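Local coordinates for protein N-acetylglucosamine-6-phosphate deacetylase (PDB 6FV4) that probably removes the acetyl group from N-acetylglucosamine-6-phosphate, acting as a metal-dependent hydrolase of the NagA family, at residues Thr224-Ala229 with Val250-Ile255; Arg277-Thr282 with Val352-Ala357. The protein carries 1 engineered substitution. All blocks are in the same frame, centred on the assembly; numbering follows the deposited sequence.

Followed from the N terminus, the chain leaves strand 222-223, forms the turn of 224-229, passes through helix 240-246 and returns as strand 251-255. Interaction 1 closes this 20-residue excursion beside the cadmium site. After helix 263-273 comes strand 278-281, whose contact with the end of helix 339-357 is interaction 2; it closes 69 residues that include the antiparallel strands 293-297, 300-305 and 308-311 and helix 324-334. The two contacts follow in series, neither nesting nor crossing. They meet through neighbouring parallel strands 251-255 and 278-281, with V252 O 2.7 Å from S279 N, a probable hydrogen bond. Together they connect a metal-binding turn, two barrel strands and the C-terminal end of helix 339-357.

Interaction 1: Thr224-Ala229 with Val250-Ile255; sequences THLFNA and VTVEMI. With CD (cadmium ion), chain J.
I255 lays its CD1 methyl alongside the base of the H225 side chain, 3.7 Å from CB of H225, both side chains running in the same direction. The contact belongs to the (beta/alpha)8 barrel of the amidohydrolase superfamily, where metal ligands cluster at the C-terminal ends of the strands. H225 follows that pattern: it comes just after strand 222-223, and its NE2 binds the cadmium ion at 2.5 Å, alongside E138, H150, H204 and a water. A chi1 of 50°, with CG between the backbone N and the carbonyl carbon, runs this side chain alongside I255 and sets the imidazole between two neighbours: T224 CG2 lies over the centre of one face and N228 CB nearer the rim of the other.

E253 links this turn to the zinc site. H225 N donates to E253 OE1 over 3.1 Å in a nearly straight bond (166°), reaching the oxygen on its anti side and 33° out of the carboxylate plane. The same OE1 is hydrogen-bonded to ND1 of the zinc ligand H72, so two bonds hold it, consistent with a second-shell role in positioning that histidine. Its partner oxygen, E253 OE2, accepts a bond from a water that also binds T224 OG1, itself bonded to T178.

The backbones join where L226 N donates to E253 O at 2.9 Å, within the type II turn H225-N228. The two methyls of L226 then diverge along the strand, CD1 of L226 coming 4.0 Å from V252 CG1 and CD2 of L226 4.2 Å from M254 CE. At the far end of the turn N228 ND2 bonds H260 O, and a second water bridges turn and strand, donating to L226 O and N228 OD1 and accepting from I255 N at 2.9 Å.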
# COMPACT_ATOMS: atom_id res chain seq x y z
N THR B 224 14.77 4.89 -4.75
CA THR B 224 15.61 3.94 -5.49
C THR B 224 15.20 2.51 -5.17
O THR B 224 15.20 2.12 -4.00
CB THR B 224 17.09 4.12 -5.14
OG1 THR B 224 17.46 5.48 -5.32
CG2 THR B 224 17.96 3.25 -6.01
N HIS B 225 14.95 1.71 -6.22
CA HIS B 225 14.32 0.39 -6.23
C HIS B 225 13.66 0.01 -4.90
O HIS B 225 14.23 -0.74 -4.09
CB HIS B 225 15.29 -0.71 -6.69
CG HIS B 225 16.61 -0.72 -5.98
ND1 HIS B 225 16.74 -0.49 -4.62
CD2 HIS B 225 17.86 -0.96 -6.43
CE1 HIS B 225 18.00 -0.60 -4.27
NE2 HIS B 225 18.70 -0.90 -5.35
N LEU B 226 12.46 0.56 -4.69
CA LEU B 226 11.65 0.33 -3.50
C LEU B 226 11.66 -1.13 -3.08
O LEU B 226 11.50 -2.02 -3.91
CB LEU B 226 10.21 0.77 -3.77
CG LEU B 226 9.42 1.09 -2.50
CD1 LEU B 226 9.78 2.44 -1.96
CD2 LEU B 226 7.91 1.03 -2.78
N PHE B 227 11.87 -1.34 -1.77
CA PHE B 227 11.93 -2.61 -1.06
C PHE B 227 13.28 -3.30 -1.17
O PHE B 227 13.66 -4.06 -0.27
CB PHE B 227 10.81 -3.57 -1.51
CG PHE B 227 9.45 -3.21 -0.96
CD1 PHE B 227 9.09 -3.59 0.33
CD2 PHE B 227 8.55 -2.48 -1.72
CE1 PHE B 227 7.83 -3.27 0.85
CE2 PHE B 227 7.30 -2.14 -1.21
CZ PHE B 227 6.93 -2.54 0.08
N ASN B 228 14.03 -3.06 -2.25
CA ASN B 228 15.37 -3.64 -2.37
C ASN B 228 16.38 -2.75 -1.67
O ASN B 228 16.34 -1.53 -1.81
CB ASN B 228 15.77 -3.84 -3.83
CG ASN B 228 14.86 -4.78 -4.55
OD1 ASN B 228 14.25 -4.43 -5.57
ND2 ASN B 228 14.72 -6.00 -4.03
N ALA B 229 17.29 -3.38 -0.91
CA ALA B 229 18.36 -2.67 -0.19
C ALA B 229 17.79 -1.61 0.74
O ALA B 229 18.30 -0.50 0.85
CB ALA B 229 19.37 -2.06 -1.16
N VAL B 250 6.89 12.07 -4.56
CA VAL B 250 7.88 11.03 -4.78
C VAL B 250 7.40 10.08 -5.86
O VAL B 250 6.25 9.62 -5.83
CB VAL B 250 8.16 10.26 -3.48
CG1 VAL B 250 9.10 9.07 -3.76
CG2 VAL B 250 8.76 11.19 -2.43
N THR B 251 8.28 9.78 -6.81
CA THR B 251 8.06 8.70 -7.77
C THR B 251 8.94 7.51 -7.38
O THR B 251 10.17 7.64 -7.34
CB THR B 251 8.37 9.14 -9.19
OG1 THR B 251 7.55 10.28 -9.52
CG2 THR B 251 8.05 8.01 -10.16
N VAL B 252 8.31 6.35 -7.12
CA VAL B 252 9.06 5.19 -6.65
C VAL B 252 9.50 4.33 -7.83
O VAL B 252 8.75 4.11 -8.79
CB VAL B 252 8.23 4.38 -5.62
CG1 VAL B 252 8.07 5.22 -4.34
CG2 VAL B 252 6.87 3.93 -6.20
N GLU B 253 10.74 3.87 -7.77
CA GLU B 253 11.26 2.89 -8.71
C GLU B 253 10.89 1.51 -8.22
O GLU B 253 10.88 1.23 -7.02
CB GLU B 253 12.80 2.95 -8.81
CG GLU B 253 13.40 4.22 -9.39
CD GLU B 253 14.93 4.18 -9.39
OE1 GLU B 253 15.52 3.17 -8.87
OE2 GLU B 253 15.57 5.14 -9.90
N MET B 254 10.61 0.61 -9.16
CA MET B 254 10.46 -0.78 -8.79
C MET B 254 11.08 -1.64 -9.88
O MET B 254 10.86 -1.40 -11.07
CB MET B 254 8.96 -1.14 -8.55
CG MET B 254 8.77 -2.54 -8.03
SD MET B 254 7.14 -2.81 -7.27
CE MET B 254 7.10 -1.55 -6.00
N ILE B 255 11.85 -2.64 -9.47
CA ILE B 255 12.37 -3.64 -10.40
C ILE B 255 11.32 -4.75 -10.48
O ILE B 255 11.20 -5.57 -9.56
CB ILE B 255 13.72 -4.21 -9.96
CG1 ILE B 255 14.75 -3.09 -9.77
CG2 ILE B 255 14.21 -5.21 -10.99
CD1 ILE B 255 15.96 -3.52 -8.94
CD CD J . 21.13 -0.98 -5.75
O HOH W 1 17.24 6.10 -7.87
O HOH W 2 12.36 -2.62 -6.64
O HOH W 3 20.88 -3.45 -4.98

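Interaction 2: Arg277-Thr282 with Val352-Ala357; sequences RLSLIT and VNPARA
N353 reaches from helix 339-357 to the backbone of strand 278-281, where its ND2 donates to L278 O over 2.9 Å. The bond is almost straight (170°) and lies in the amide plane of N353, while the donor is tilted 29° from the carbonyl plane of L278. With CG anti to its own carbonyl carbon (chi1 -58°), the side chain carries the amide off the helix toward this oxygen. The same ND2 also bonds P275 O, so two carbonyl oxygens fix the amide's rotation.

The tight part of the contact lies next to this bond. S279 OG comes 3.4 Å from P354 CA and 3.6 Å from P354 CB, a hydroxyl pressed alongside the proline ring rather than bonded to it, since P354 N has no hydrogen to give. For the same reason the helix is kinked at P354.

Toward solvent the contact is looser. The exposed R356 runs out extended and bends at its third torsion, so that N353 CA lies over one guanidinium face, toward the rim; its NH2 makes only a weak bond to N353 OD1, at 3.1 Å.

The segment axes pass 7.1 Å apart, nearly at right angles. The helix end thus packs across the (beta/alpha)8 barrel near the starts of strands 251-255 and 278-281: A357 touches T251 and P354 touches T71 of strand 63-76, while Q349, earlier in the helix, packs on L278 and L280.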
# COMPACT_ATOMS: atom_id res chain seq x y z
N ARG B 277 2.96 7.57 -10.20
CA ARG B 277 3.99 7.69 -9.18
C ARG B 277 4.89 6.47 -9.08
O ARG B 277 5.67 6.38 -8.13
CB ARG B 277 3.36 8.01 -7.82
CG ARG B 277 2.68 9.37 -7.75
CD ARG B 277 2.37 9.73 -6.30
NE ARG B 277 3.48 9.32 -5.46
CZ ARG B 277 3.40 8.83 -4.22
NH1 ARG B 277 2.22 8.68 -3.62
NH2 ARG B 277 4.51 8.47 -3.60
N LEU B 278 4.85 5.56 -10.05
CA LEU B 278 5.77 4.43 -10.09
C LEU B 278 6.52 4.41 -11.41
O LEU B 278 5.92 4.59 -12.48
CB LEU B 278 5.04 3.08 -9.88
CG LEU B 278 6.01 1.90 -9.68
CD1 LEU B 278 5.39 0.87 -8.73
CD2 LEU B 278 6.36 1.22 -10.99
N SER B 279 7.83 4.19 -11.34
CA SER B 279 8.70 4.01 -12.49
C SER B 279 9.19 2.57 -12.55
O SER B 279 9.71 2.05 -11.56
CB SER B 279 9.93 4.93 -12.40
OG SER B 279 9.56 6.28 -12.43
N LEU B 280 9.08 1.95 -13.72
CA LEU B 280 9.69 0.66 -13.96
C LEU B 280 11.14 0.90 -14.36
O LEU B 280 11.41 1.79 -15.17
CB LEU B 280 8.95 -0.10 -15.06
CG LEU B 280 7.49 -0.43 -14.69
CD1 LEU B 280 6.72 -0.85 -15.92
CD2 LEU B 280 7.49 -1.52 -13.68
N ILE B 281 12.07 0.16 -13.74
CA ILE B 281 13.49 0.22 -14.04
C ILE B 281 13.98 -1.22 -14.18
O ILE B 281 13.30 -2.17 -13.78
CB ILE B 281 14.31 0.96 -12.95
CG1 ILE B 281 14.21 0.20 -11.63
CG2 ILE B 281 13.87 2.42 -12.80
CD1 ILE B 281 15.34 0.43 -10.66
N THR B 282 15.16 -1.37 -14.76
CA THR B 282 15.77 -2.69 -14.85
C THR B 282 16.81 -2.93 -13.78
O THR B 282 16.96 -4.08 -13.33
CB THR B 282 16.43 -2.89 -16.22
OG1 THR B 282 17.51 -1.94 -16.41
CG2 THR B 282 15.39 -2.75 -17.34
N VAL B 352 6.43 7.53 -19.24
CA VAL B 352 6.13 8.91 -18.84
C VAL B 352 6.63 9.22 -17.44
O VAL B 352 7.34 10.21 -17.22
CB VAL B 352 4.63 9.21 -18.98
CG1 VAL B 352 4.37 10.68 -18.64
CG2 VAL B 352 4.15 8.88 -20.38
N ASN B 353 6.25 8.41 -16.46
CA ASN B 353 6.63 8.68 -15.08
C ASN B 353 8.13 8.80 -14.90
O ASN B 353 8.57 9.72 -14.19
CB ASN B 353 6.08 7.59 -14.15
CG ASN B 353 4.56 7.47 -14.22
OD1 ASN B 353 3.91 8.33 -14.78
ND2 ASN B 353 4.01 6.39 -13.66
N PRO B 354 8.96 7.89 -15.44
CA PRO B 354 10.41 8.04 -15.20
C PRO B 354 11.00 9.25 -15.88
O PRO B 354 11.92 9.87 -15.33
CB PRO B 354 10.99 6.73 -15.73
CG PRO B 354 9.96 6.15 -16.61
CD PRO B 354 8.65 6.61 -16.09
N ALA B 355 10.55 9.58 -17.09
CA ALA B 355 11.08 10.76 -17.77
C ALA B 355 10.73 12.02 -16.99
O ALA B 355 11.56 12.94 -16.86
CB ALA B 355 10.55 10.84 -19.20
N ARG B 356 9.51 12.07 -16.45
CA ARG B 356 9.07 13.22 -15.67
C ARG B 356 9.83 13.31 -14.35
O ARG B 356 10.25 14.40 -13.94
CB ARG B 356 7.56 13.12 -15.43
CG ARG B 356 6.93 14.36 -14.84
CD ARG B 356 5.47 14.12 -14.53
NE ARG B 356 5.32 12.94 -13.68
CZ ARG B 356 4.48 11.94 -13.93
NH1 ARG B 356 3.69 11.97 -15.01
NH2 ARG B 356 4.41 10.91 -13.10
N ALA B 357 10.02 12.18 -13.67
CA ALA B 357 10.73 12.21 -12.40
C ALA B 357 12.15 12.75 -12.56
O ALA B 357 12.67 13.44 -11.68
CB ALA B 357 10.76 10.82 -11.77